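Side-chain contacts in carbohydrate esterase family 2 (CE2) (Chaetomium olivicolor, PDB 4XVH), which probably removes acetyl groups from xylan and related plant polysaccharides, pairing an SGNH-type esterase domain with a jelly-roll carbohydrate-binding domain: residues Gly93-Thr96 / His100-Pro103; Arg3-Val8 / Val78-Ser83; Tyr185-Tyr188 / Ala193-Ser196; Leu259-Pro264 / Gln270-Thr275. All coordinates share one frame; numbering follows the deposited sequence.

Contact 1. Residues Gly93-Thr96 / His100-Pro103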
loop_
_atom_site.group_PDB
_atom_site.type_symbol
_atom_site.label_atom_id
_atom_site.label_comp_id
_atom_site.label_asym_id
_atom_site.label_seq_id
_atom_site.Cartn_x
_atom_site.Cartn_y
_atom_site.Cartn_z
ATOM N N GLY A 93 -17.053 -13.494 -2.995
ATOM C CA GLY A 93 -17.831 -14.719 -2.879
ATOM C C GLY A 93 -17.016 -15.924 -3.332
ATOM O O GLY A 93 -15.826 -16.036 -3.009
ATOM N N ASN A 94 -17.638 -16.828 -4.081
ATOM C CA ASN A 94 -16.911 -17.975 -4.602
ATOM C C ASN A 94 -16.385 -17.785 -6.026
ATOM O O ASN A 94 -16.958 -17.053 -6.824
ATOM C CB ASN A 94 -17.790 -19.205 -4.529
ATOM C CG ASN A 94 -18.074 -19.614 -3.098
ATOM O OD1 ASN A 94 -17.187 -19.586 -2.242
ATOM N ND2 ASN A 94 -19.316 -20.055 -2.842
ATOM N N ILE A 95 -15.271 -18.446 -6.314
ATOM C CA ILE A 95 -14.652 -18.371 -7.618
ATOM C C ILE A 95 -14.966 -19.620 -8.407
ATOM O O ILE A 95 -14.789 -20.728 -7.903
ATOM C CB ILE A 95 -13.145 -18.192 -7.503
ATOM C CG1 ILE A 95 -12.872 -16.947 -6.642
ATOM C CG2 ILE A 95 -12.526 -18.115 -8.907
ATOM C CD1 ILE A 95 -11.434 -16.468 -6.611
ATOM N N THR A 96 -15.446 -19.439 -9.636
ATOM C CA THR A 96 -15.890 -20.571 -10.453
ATOM C C THR A 96 -15.226 -20.529 -11.829
ATOM O O THR A 96 -14.728 -19.497 -12.237
ATOM C CB THR A 96 -17.412 -20.575 -10.638
ATOM O OG1 THR A 96 -17.810 -19.346 -11.254
ATOM C CG2 THR A 96 -18.124 -20.725 -9.300
ATOM N N HIS A 100 -11.818 -26.403 -15.133
ATOM C CA HIS A 100 -11.413 -26.643 -13.755
ATOM C C HIS A 100 -10.162 -25.866 -13.348
ATOM O O HIS A 100 -9.385 -25.397 -14.193
ATOM C CB HIS A 100 -11.208 -28.137 -13.508
ATOM C CG HIS A 100 -10.157 -28.758 -14.367
ATOM N ND1 HIS A 100 -10.447 -29.355 -15.572
ATOM C CD2 HIS A 100 -8.817 -28.875 -14.198
ATOM C CE1 HIS A 100 -9.331 -29.824 -16.107
ATOM N NE2 HIS A 100 -8.328 -29.548 -15.293
ATOM N N PHE A 101 -9.989 -25.726 -12.035
ATOM C CA PHE A 101 -8.832 -25.037 -11.478
ATOM C C PHE A 101 -7.584 -25.894 -11.588
ATOM O O PHE A 101 -7.644 -27.103 -11.465
ATOM C CB PHE A 101 -9.108 -24.647 -10.035
ATOM C CG PHE A 101 -10.200 -23.623 -9.906
ATOM C CD1 PHE A 101 -9.970 -22.298 -10.279
ATOM C CD2 PHE A 101 -11.460 -23.980 -9.447
ATOM C CE1 PHE A 101 -10.979 -21.347 -10.204
ATOM C CE2 PHE A 101 -12.473 -23.033 -9.350
ATOM C CZ PHE A 101 -12.229 -21.711 -9.732
ATOM N N VAL A 102 -6.460 -25.267 -11.884
ATOM C CA VAL A 102 -5.217 -25.993 -12.021
ATOM C C VAL A 102 -4.228 -25.315 -11.096
ATOM O O VAL A 102 -4.479 -24.205 -10.661
ATOM C CB VAL A 102 -4.725 -26.025 -13.487
ATOM C CG1 VAL A 102 -5.717 -26.819 -14.361
ATOM C CG2 VAL A 102 -4.505 -24.611 -14.023
ATOM N N PRO A 103 -3.133 -25.997 -10.747
ATOM C CA PRO A 103 -2.207 -25.426 -9.765
ATOM C C PRO A 103 -1.615 -24.079 -10.171
ATOM O O PRO A 103 -1.273 -23.862 -11.342
ATOM C CB PRO A 103 -1.110 -26.490 -9.668
ATOM C CG PRO A 103 -1.817 -27.756 -9.960
ATOM C CD PRO A 103 -2.829 -27.416 -11.020
#
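Ile95 and Phe101 meet almost alone in this small surface contact. The far end of the Phe101 ring does the touching. Its CZ lies 3.7 Å from Ile95 CG2, and CE1 of the same ring lies 3.8 Å from that methyl. The two side chains cross at about a right angle. The ring also meets the backbone of the other segment. Ile95 O comes to its edge, near the ring plane, 3.3 Å from Phe101 CZ, and Thr96 N lies at the edge too. No hydrogen bond joins the segments, and even their nearest CA atoms, those of Thr96 and His100, are 8.2 Å apart. The two segments belong to different sheets of the jelly-roll beta sandwich: strand 88-97 to the four-stranded sheet, strand 100-102 to the other. The contact spans the short connection between them. Ile95 offers CG2 because CG1 stands anti to the carbonyl carbon (chi1 -56°), and CG1 then carries CD1 away from Phe101. Around this pair, Phe24 of strand 21-28 and Ile33 of strand 31-40 also pack on Ile95. Backbone bonds fix each strand separately, Thr96 to Thr32 on one side, His100 to Thr27 and Val102 to Ala25 on the other.

Contact 2. Residues Arg3-Val8 / Val78-Ser83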
loop_
_atom_site.group_PDB
_atom_site.type_symbol
_atom_site.label_atom_id
_atom_site.label_comp_id
_atom_site.label_asym_id
_atom_site.label_seq_id
_atom_site.Cartn_x
_atom_site.Cartn_y
_atom_site.Cartn_z
ATOM N N ARG A 3 -5.292 -18.379 -4.206
ATOM C CA ARG A 3 -4.606 -17.813 -3.062
ATOM C C ARG A 3 -4.889 -16.332 -2.939
ATOM O O ARG A 3 -5.035 -15.600 -3.937
ATOM C CB ARG A 3 -3.110 -18.131 -3.095
ATOM C CG ARG A 3 -2.212 -17.266 -3.875
ATOM C CD ARG A 3 -0.757 -17.819 -3.720
ATOM N NE ARG A 3 0.155 -17.119 -4.616
ATOM C CZ ARG A 3 0.887 -16.065 -4.273
ATOM N NH1 ARG A 3 0.866 -15.592 -3.029
ATOM N NH2 ARG A 3 1.652 -15.489 -5.187
ATOM N N TYR A 4 -5.064 -15.926 -1.691
ATOM C CA TYR A 4 -5.336 -14.539 -1.371
ATOM C C TYR A 4 -4.044 -13.745 -1.312
ATOM O O TYR A 4 -3.040 -14.212 -0.768
ATOM C CB TYR A 4 -6.099 -14.445 -0.065
ATOM C CG TYR A 4 -7.506 -14.927 -0.266
ATOM C CD1 TYR A 4 -7.783 -16.288 -0.236
ATOM C CD2 TYR A 4 -8.548 -14.034 -0.566
ATOM C CE1 TYR A 4 -9.049 -16.765 -0.443
ATOM C CE2 TYR A 4 -9.838 -14.505 -0.784
ATOM C CZ TYR A 4 -10.076 -15.880 -0.720
ATOM O OH TYR A 4 -11.333 -16.421 -0.910
ATOM N N LEU A 5 -4.109 -12.539 -1.857
ATOM C CA LEU A 5 -2.985 -11.635 -1.906
ATOM C C LEU A 5 -3.144 -10.527 -0.873
ATOM O O LEU A 5 -4.218 -9.934 -0.764
ATOM C CB LEU A 5 -2.873 -11.037 -3.309
ATOM C CG LEU A 5 -2.834 -12.098 -4.408
ATOM C CD1 LEU A 5 -2.824 -11.476 -5.817
ATOM C CD2 LEU A 5 -1.608 -12.969 -4.199
ATOM N N GLY A 6 -2.083 -10.256 -0.117
ATOM C CA GLY A 6 -2.135 -9.187 0.863
ATOM C C GLY A 6 -2.853 -9.627 2.129
ATOM O O GLY A 6 -3.160 -10.815 2.304
ATOM N N ARG A 7 -3.147 -8.664 3.004
ATOM C CA ARG A 7 -3.738 -8.976 4.282
ATOM C C ARG A 7 -5.259 -9.047 4.119
ATOM O O ARG A 7 -5.915 -8.012 3.978
ATOM C CB ARG A 7 -3.337 -7.928 5.322
ATOM C CG ARG A 7 -3.845 -8.205 6.744
ATOM C CD ARG A 7 -3.498 -7.047 7.669
ATOM N NE ARG A 7 -2.065 -6.975 7.951
ATOM C CZ ARG A 7 -1.562 -6.222 8.927
ATOM N NH1 ARG A 7 -2.403 -5.491 9.675
ATOM N NH2 ARG A 7 -0.243 -6.207 9.179
ATOM N N VAL A 8 -5.803 -10.270 4.089
ATOM C CA VAL A 8 -7.241 -10.469 3.879
ATOM C C VAL A 8 -7.794 -11.363 4.972
ATOM O O VAL A 8 -7.339 -12.482 5.149
ATOM C CB VAL A 8 -7.547 -11.075 2.504
ATOM C CG1 VAL A 8 -9.068 -11.362 2.323
ATOM C CG2 VAL A 8 -7.048 -10.124 1.387
ATOM N N VAL A 78 -4.940 -12.839 -12.037
ATOM C CA VAL A 78 -4.537 -12.079 -10.844
ATOM C C VAL A 78 -5.410 -10.840 -10.728
ATOM O O VAL A 78 -5.482 -10.027 -11.660
ATOM C CB VAL A 78 -3.053 -11.675 -10.891
ATOM C CG1 VAL A 78 -2.670 -10.779 -9.680
ATOM C CG2 VAL A 78 -2.181 -12.918 -10.919
ATOM N N LEU A 79 -6.122 -10.739 -9.615
ATOM C CA LEU A 79 -6.934 -9.571 -9.285
ATOM C C LEU A 79 -6.306 -8.788 -8.153
ATOM O O LEU A 79 -6.035 -9.367 -7.086
ATOM C CB LEU A 79 -8.345 -10.010 -8.848
ATOM C CG LEU A 79 -9.316 -8.910 -8.398
ATOM C CD1 LEU A 79 -9.827 -8.193 -9.629
ATOM C CD2 LEU A 79 -10.507 -9.479 -7.602
ATOM N N ARG A 80 -6.131 -7.484 -8.338
ATOM C CA ARG A 80 -5.636 -6.656 -7.255
ATOM C C ARG A 80 -6.373 -5.331 -7.096
ATOM O O ARG A 80 -6.649 -4.659 -8.095
ATOM C CB ARG A 80 -4.168 -6.391 -7.458
ATOM C CG ARG A 80 -3.315 -7.548 -6.946
ATOM C CD ARG A 80 -1.923 -7.160 -7.081
ATOM N NE ARG A 80 -0.936 -8.199 -6.777
ATOM C CZ ARG A 80 -0.536 -8.549 -5.557
ATOM N NH1 ARG A 80 -1.120 -8.041 -4.483
ATOM N NH2 ARG A 80 0.429 -9.444 -5.416
ATOM N N ARG A 81 -6.720 -4.977 -5.875
ATOM C CA ARG A 81 -7.354 -3.728 -5.572
ATOM C C ARG A 81 -6.420 -2.572 -5.863
ATOM O O ARG A 81 -5.348 -2.532 -5.386
ATOM C CB ARG A 81 -7.693 -3.643 -4.099
ATOM C CG ARG A 81 -9.141 -3.639 -3.738
ATOM C CD ARG A 81 -9.303 -3.818 -2.258
ATOM N NE ARG A 81 -9.542 -2.659 -1.436
ATOM C CZ ARG A 81 -10.554 -1.834 -1.556
ATOM N NH1 ARG A 81 -11.359 -1.933 -2.563
ATOM N NH2 ARG A 81 -10.706 -0.872 -0.711
ATOM N N ARG A 82 -6.917 -1.594 -6.567
ATOM C CA ARG A 82 -6.166 -0.370 -6.833
ATOM C C ARG A 82 -6.353 0.660 -5.707
ATOM O O ARG A 82 -5.499 1.535 -5.507
ATOM C CB ARG A 82 -6.654 0.272 -8.149
ATOM C CG ARG A 82 -6.394 -0.547 -9.402
ATOM C CD ARG A 82 -7.339 -0.153 -10.511
ATOM N NE ARG A 82 -7.241 1.253 -10.909
ATOM C CZ ARG A 82 -6.341 1.735 -11.781
ATOM N NH1 ARG A 82 -5.451 0.936 -12.368
ATOM N NH2 ARG A 82 -6.352 3.034 -12.103
ATOM N N SER A 83 -7.507 0.582 -5.032
ATOM C CA SER A 83 -7.994 1.659 -4.178
ATOM C C SER A 83 -8.008 1.291 -2.702
ATOM O O SER A 83 -7.529 0.214 -2.314
ATOM C CB SER A 83 -9.412 2.083 -4.616
ATOM O OG SER A 83 -10.296 0.970 -4.607
#
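Val78 is the first residue of its segment to reach Leu5, with CG1 standing 3.9 Å from Leu5 CD1. This is a methyl-to-methyl touch at the margin of the contact. Leu79 adds only its backbone: its O lies 4.0 Å from Leu5 CD1, while its side chain packs on Val22, Val44 and Leu46. Arg80 makes the main contact. Its chain runs extended from CG to NE and crosses Leu5 at about a right angle. The guanidinium then lies flat against the leucine, with Leu5 CD1 over the centre of one face, 3.7 Å above the plane. Leu5 CB sits over the same group, 3.7 Å from Arg80 NH1. That nitrogen also donates to Gly19 O, which helps to fix the turn of the group. With an alanine here, Gly19 O would probably lose this donor and Leu5 the flat group against its CD1. Beyond Arg80 the segment leaves the contact.

Strands 3-5 and 78-81 run in roughly the same direction, 30° apart, with axes 8.5 Å from each other. They do not pair; both pair antiparallel with strand 21-28, so Leu5 reaches past that strand in the sheet of the sandwich domain. The other methyl, Leu5 CD2, lies over a face of the Arg3 guanidinium, toward its rim. Leu5 thus stands between two cationic groups whose NH2 atoms, on Arg3 and Arg80, are 6.2 Å apart. Their like charges are probably tolerable because Arg3 is paired with Asp155 and Arg80 binds a carbonyl, while both keep flat faces for an apolar neighbour.

Contact 3. Residues Tyr185-Tyr188 / Ala193-Ser196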
loop_
_atom_site.group_PDB
_atom_site.type_symbol
_atom_site.label_atom_id
_atom_site.label_comp_id
_atom_site.label_asym_id
_atom_site.label_seq_id
_atom_site.Cartn_x
_atom_site.Cartn_y
_atom_site.Cartn_z
ATOM N N TYR A 185 -2.557 -0.736 11.772
ATOM C CA TYR A 185 -1.714 -1.897 11.470
ATOM C C TYR A 185 -2.011 -3.138 12.340
ATOM O O TYR A 185 -1.550 -4.248 12.007
ATOM C CB TYR A 185 -0.241 -1.517 11.605
ATOM C CG TYR A 185 0.764 -2.533 11.082
ATOM C CD1 TYR A 185 0.940 -2.739 9.705
ATOM C CD2 TYR A 185 1.555 -3.251 11.959
ATOM C CE1 TYR A 185 1.880 -3.651 9.237
ATOM C CE2 TYR A 185 2.476 -4.147 11.502
ATOM C CZ TYR A 185 2.640 -4.358 10.160
ATOM O OH TYR A 185 3.602 -5.255 9.740
ATOM N N THR A 186 -2.786 -2.984 13.417
ATOM C CA THR A 186 -3.148 -4.161 14.232
ATOM C C THR A 186 -4.421 -4.849 13.745
ATOM O O THR A 186 -4.832 -5.882 14.293
ATOM C CB THR A 186 -3.376 -3.826 15.727
ATOM O OG1 THR A 186 -4.551 -3.022 15.868
ATOM C CG2 THR A 186 -2.175 -3.093 16.334
ATOM N N ARG A 187 -5.054 -4.278 12.726
ATOM C CA ARG A 187 -6.362 -4.768 12.295
ATOM C C ARG A 187 -6.241 -5.724 11.133
ATOM O O ARG A 187 -5.349 -5.556 10.328
ATOM C CB ARG A 187 -7.264 -3.575 11.887
ATOM C CG ARG A 187 -7.567 -2.612 13.032
ATOM C CD ARG A 187 -8.382 -1.431 12.511
ATOM N NE ARG A 187 -8.836 -0.587 13.610
ATOM C CZ ARG A 187 -9.697 0.409 13.453
ATOM N NH1 ARG A 187 -10.195 0.672 12.246
ATOM N NH2 ARG A 187 -10.057 1.134 14.501
ATOM N N TYR A 188 -7.150 -6.694 11.015
ATOM C CA TYR A 188 -7.103 -7.610 9.877
ATOM C C TYR A 188 -7.521 -6.847 8.631
ATOM O O TYR A 188 -6.678 -6.443 7.836
ATOM C CB TYR A 188 -8.022 -8.834 10.044
ATOM C CG TYR A 188 -7.361 -10.090 9.475
ATOM C CD1 TYR A 188 -7.300 -11.277 10.202
ATOM C CD2 TYR A 188 -6.631 -10.011 8.281
ATOM C CE1 TYR A 188 -6.656 -12.403 9.686
ATOM C CE2 TYR A 188 -5.972 -11.111 7.768
ATOM C CZ TYR A 188 -5.996 -12.304 8.467
ATOM O OH TYR A 188 -5.310 -13.368 7.927
ATOM N N ALA A 193 -11.856 -5.015 14.142
ATOM C CA ALA A 193 -11.490 -4.621 15.507
ATOM C C ALA A 193 -9.990 -4.410 15.641
ATOM O O ALA A 193 -9.193 -5.078 14.972
ATOM C CB ALA A 193 -11.947 -5.653 16.494
ATOM N N ASP A 194 -9.621 -3.481 16.517
ATOM C CA ASP A 194 -8.238 -3.347 16.951
ATOM C C ASP A 194 -7.707 -4.691 17.406
ATOM O O ASP A 194 -8.419 -5.474 18.038
ATOM C CB ASP A 194 -8.125 -2.324 18.071
ATOM C CG ASP A 194 -8.590 -0.945 17.639
ATOM O OD1 ASP A 194 -8.408 -0.599 16.457
ATOM O OD2 ASP A 194 -9.142 -0.216 18.473
ATOM N N GLY A 195 -6.466 -4.972 17.038
ATOM C CA GLY A 195 -5.846 -6.235 17.386
ATOM C C GLY A 195 -6.390 -7.474 16.686
ATOM O O GLY A 195 -6.048 -8.594 17.078
ATOM N N SER A 196 -7.205 -7.305 15.647
ATOM C CA SER A 196 -7.802 -8.475 15.008
ATOM C C SER A 196 -6.845 -9.187 14.042
ATOM O O SER A 196 -7.126 -10.297 13.654
ATOM C CB SER A 196 -9.107 -8.109 14.266
ATOM O OG SER A 196 -8.915 -7.111 13.264
#
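Gly195 and Ser196 close a type II beta turn that starts at Ala193, and they lie against Thr186 and Arg187, the CA atoms of Thr186 and Gly195 being 4.6 Å apart. Thr186 OG1 takes the Gly195 N-H at 3.0 Å, a nearly straight bond of 164°, and is also bonded to Gln183 O. Arg187 reaches Asp194 side-on. NE and NH2 both point to one oxygen, Asp194 OD1, with NE at 2.9 Å and NH2 at 3.1 Å. The oxygen lies in the guanidinium plane, and the carboxylate is turned 30° from it. Gln183 NE2 also bonds Asp194 OD1. A methionine in place of Arg187 would probably leave the Asp194 carboxylate without its charged mate and freer to turn. The turn belongs to the long loop between helix 181-184 and strand 207-211 of the SGNH-type domain. Ser196 works in both directions. Its OG, placed by chi1 of 58° between the backbone N and carbonyl carbon, donates to Ala193 O at 2.7 Å, in the carbonyl plane. The same OG accepts Tyr188 N at 2.9 Å. Arg187 CG rests near Ala193 O, and the Tyr188 ring makes an edge-to-face contact with Tyr197.

Contact 4. Residues Leu259-Pro264 / Gln270-Thr275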
loop_
_atom_site.group_PDB
_atom_site.type_symbol
_atom_site.label_atom_id
_atom_site.label_comp_id
_atom_site.label_asym_id
_atom_site.label_seq_id
_atom_site.Cartn_x
_atom_site.Cartn_y
_atom_site.Cartn_z
ATOM N N LEU A 259 6.965 16.625 0.899
ATOM C CA LEU A 259 7.459 17.695 1.776
ATOM C C LEU A 259 8.636 18.393 1.117
ATOM O O LEU A 259 9.396 17.762 0.371
ATOM C CB LEU A 259 7.870 17.151 3.143
ATOM C CG LEU A 259 6.725 16.528 3.947
ATOM C CD1 LEU A 259 7.239 16.043 5.299
ATOM C CD2 LEU A 259 5.600 17.543 4.124
ATOM N N SER A 260 8.783 19.690 1.382
ATOM C CA SER A 260 9.908 20.456 0.854
ATOM C C SER A 260 10.500 21.307 1.962
ATOM O O SER A 260 9.964 21.326 3.082
ATOM C CB SER A 260 9.473 21.343 -0.313
ATOM O OG SER A 260 8.720 22.423 0.172
ATOM N N ASP A 261 11.586 22.016 1.641
ATOM C CA ASP A 261 12.156 23.001 2.553
ATOM C C ASP A 261 11.712 24.410 2.201
ATOM O O ASP A 261 12.222 25.373 2.760
ATOM C CB ASP A 261 13.690 22.922 2.551
ATOM C CG ASP A 261 14.191 21.691 3.263
ATOM O OD1 ASP A 261 13.428 21.136 4.083
ATOM O OD2 ASP A 261 15.323 21.258 2.986
ATOM N N THR A 262 10.769 24.544 1.269
ATOM C CA THR A 262 10.298 25.887 0.905
ATOM C C THR A 262 8.843 26.134 1.270
ATOM O O THR A 262 8.403 27.270 1.310
ATOM C CB THR A 262 10.476 26.152 -0.585
ATOM O OG1 THR A 262 9.697 25.218 -1.333
ATOM C CG2 THR A 262 11.918 25.982 -0.951
ATOM N N TRP A 263 8.102 25.069 1.542
ATOM C CA TRP A 263 6.710 25.197 1.945
ATOM C C TRP A 263 6.522 24.554 3.308
ATOM O O TRP A 263 7.110 23.504 3.578
ATOM C CB TRP A 263 5.769 24.527 0.931
ATOM C CG TRP A 263 4.352 24.384 1.462
ATOM C CD1 TRP A 263 3.843 23.361 2.248
ATOM C CD2 TRP A 263 3.281 25.304 1.269
ATOM N NE1 TRP A 263 2.525 23.606 2.547
ATOM C CE2 TRP A 263 2.151 24.785 1.952
ATOM C CE3 TRP A 263 3.161 26.511 0.580
ATOM C CZ2 TRP A 263 0.923 25.434 1.955
ATOM C CZ3 TRP A 263 1.940 27.156 0.584
ATOM C CH2 TRP A 263 0.834 26.619 1.268
ATOM N N PRO A 264 5.686 25.167 4.166
ATOM C CA PRO A 264 4.989 26.460 3.988
ATOM C C PRO A 264 5.929 27.658 4.016
ATOM O O PRO A 264 5.636 28.707 3.423
ATOM C CB PRO A 264 4.046 26.543 5.194
ATOM C CG PRO A 264 4.011 25.192 5.807
ATOM C CD PRO A 264 5.285 24.481 5.410
ATOM N N GLN A 270 10.792 21.783 6.277
ATOM C CA GLN A 270 10.102 20.555 6.652
ATOM C C GLN A 270 10.802 19.255 6.170
ATOM O O GLN A 270 10.897 18.267 6.931
ATOM C CB GLN A 270 8.655 20.602 6.139
ATOM C CG GLN A 270 7.802 21.635 6.840
ATOM C CD GLN A 270 6.332 21.332 6.683
ATOM O OE1 GLN A 270 5.898 20.763 5.661
ATOM N NE2 GLN A 270 5.558 21.664 7.705
ATOM N N LYS A 271 11.305 19.257 4.935
ATOM C CA LYS A 271 11.899 18.049 4.357
ATOM C C LYS A 271 13.213 17.673 5.045
ATOM O O LYS A 271 13.459 16.519 5.376
ATOM C CB LYS A 271 12.131 18.232 2.863
ATOM C CG LYS A 271 12.709 17.006 2.139
ATOM C CD LYS A 271 11.903 15.716 2.397
ATOM C CE LYS A 271 12.325 14.588 1.431
ATOM N NZ LYS A 271 11.819 14.857 0.051
ATOM N N THR A 272 14.070 18.658 5.243
ATOM C CA THR A 272 15.303 18.420 5.999
ATOM C C THR A 272 14.977 18.009 7.440
ATOM O O THR A 272 15.577 17.086 7.971
ATOM C CB THR A 272 16.187 19.666 5.975
ATOM O OG1 THR A 272 16.611 19.882 4.621
ATOM C CG2 THR A 272 17.419 19.519 6.897
ATOM N N THR A 273 14.022 18.690 8.071
ATOM C CA THR A 273 13.632 18.355 9.446
ATOM C C THR A 273 13.153 16.884 9.543
ATOM O O THR A 273 13.572 16.146 10.449
ATOM C CB THR A 273 12.534 19.298 9.963
ATOM O OG1 THR A 273 13.025 20.646 9.947
ATOM C CG2 THR A 273 12.146 18.950 11.397
ATOM N N GLN A 274 12.288 16.462 8.612
ATOM C CA GLN A 274 11.815 15.069 8.594
ATOM C C GLN A 274 12.955 14.105 8.328
ATOM O O GLN A 274 13.025 13.029 8.923
ATOM C CB GLN A 274 10.744 14.828 7.528
ATOM C CG GLN A 274 10.121 13.416 7.630
ATOM C CD GLN A 274 9.489 12.941 6.340
ATOM O OE1 GLN A 274 9.835 13.415 5.248
ATOM N NE2 GLN A 274 8.538 11.994 6.457
ATOM N N THR A 275 13.839 14.498 7.417
ATOM C CA THR A 275 14.928 13.629 7.017
ATOM C C THR A 275 15.842 13.356 8.188
ATOM O O THR A 275 16.178 12.204 8.469
ATOM C CB THR A 275 15.710 14.236 5.858
ATOM O OG1 THR A 275 14.832 14.313 4.730
ATOM C CG2 THR A 275 16.927 13.379 5.520
HETATM O O HOH W 1 6.710 21.015 3.015
HETATM O O HOH W 2 9.554 23.914 4.675
#
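Asp261 and Thr272 cross at about a right angle, and the carboxylate meets the threonine with both oxygens. Asp261 OD1 uses its syn lone pair to take the Thr272 N-H at 2.8 Å, almost straight at 174°. Asp261 OD2 accepts the Thr272 hydroxyl, OG1, at an unusually short 2.5 Å. Thr272 OG1 stands anti to its carbonyl carbon (chi1 -66°), which places it on the same side as its own N-H. The partial positive charge at the start of a helix would probably favour the ionised carboxylate here. Beside this pair, Lys271 N donates to Ser260 O at 3.1 Å.

Leu259 lies across two glutamine side chains one helical turn apart, at about a right angle to each. Its CD2 touches Gln270 OE1 at 3.6 Å and its CD1 touches Gln274 OE1 at 3.7 Å. The latter oxygen is held by Ser256 N. At the other end of segment 259-264, Pro264 CD packs on the Gln270 amide carbon, CD, at 3.6 Å. One water accepts from Ser260 N and lies 2.8 Å from Gln270 OE1; a second accepts from Gln270 N. Ser260 OG accepts from Thr262 N, an ST turn, and from Trp263 N, an ST motif, which shapes the loop before the cis Pro264.

The loop leaves strand 250-254 of the parallel sheet, and helix 270-285 follows it. Together they form part of the beta-alpha-beta crossover to edge strand 289-292. Phe217 of helix 214-217 packs on Leu259 and Gln274, and Lys271 NZ reaches back to Ser256 O.

Contacts 1 and 2 lie in the sandwich domain, with centres 16 Å apart, and both reach the sheet that holds strand 21-28. Contacts 3 and 4 lie in the esterase domain, with centres about 32 Å apart. Contacts 2 and 3 touch across the two domains: Arg7 NH1 lies 2.8 Å from Tyr185 O and 3.0 Å from Arg187 O, probable hydrogen bonds that tie the segments 3-8 and 185-188. The centres of contacts 1 and 4 are about 50 Å apart, on opposite sides of the chain's centre. The bound polyether occupies a pocket that includes Ser118 and His306. The Leu259 side chain is about 10 Å from this ligand and that of Arg187 about 13 Å, so neither touches it.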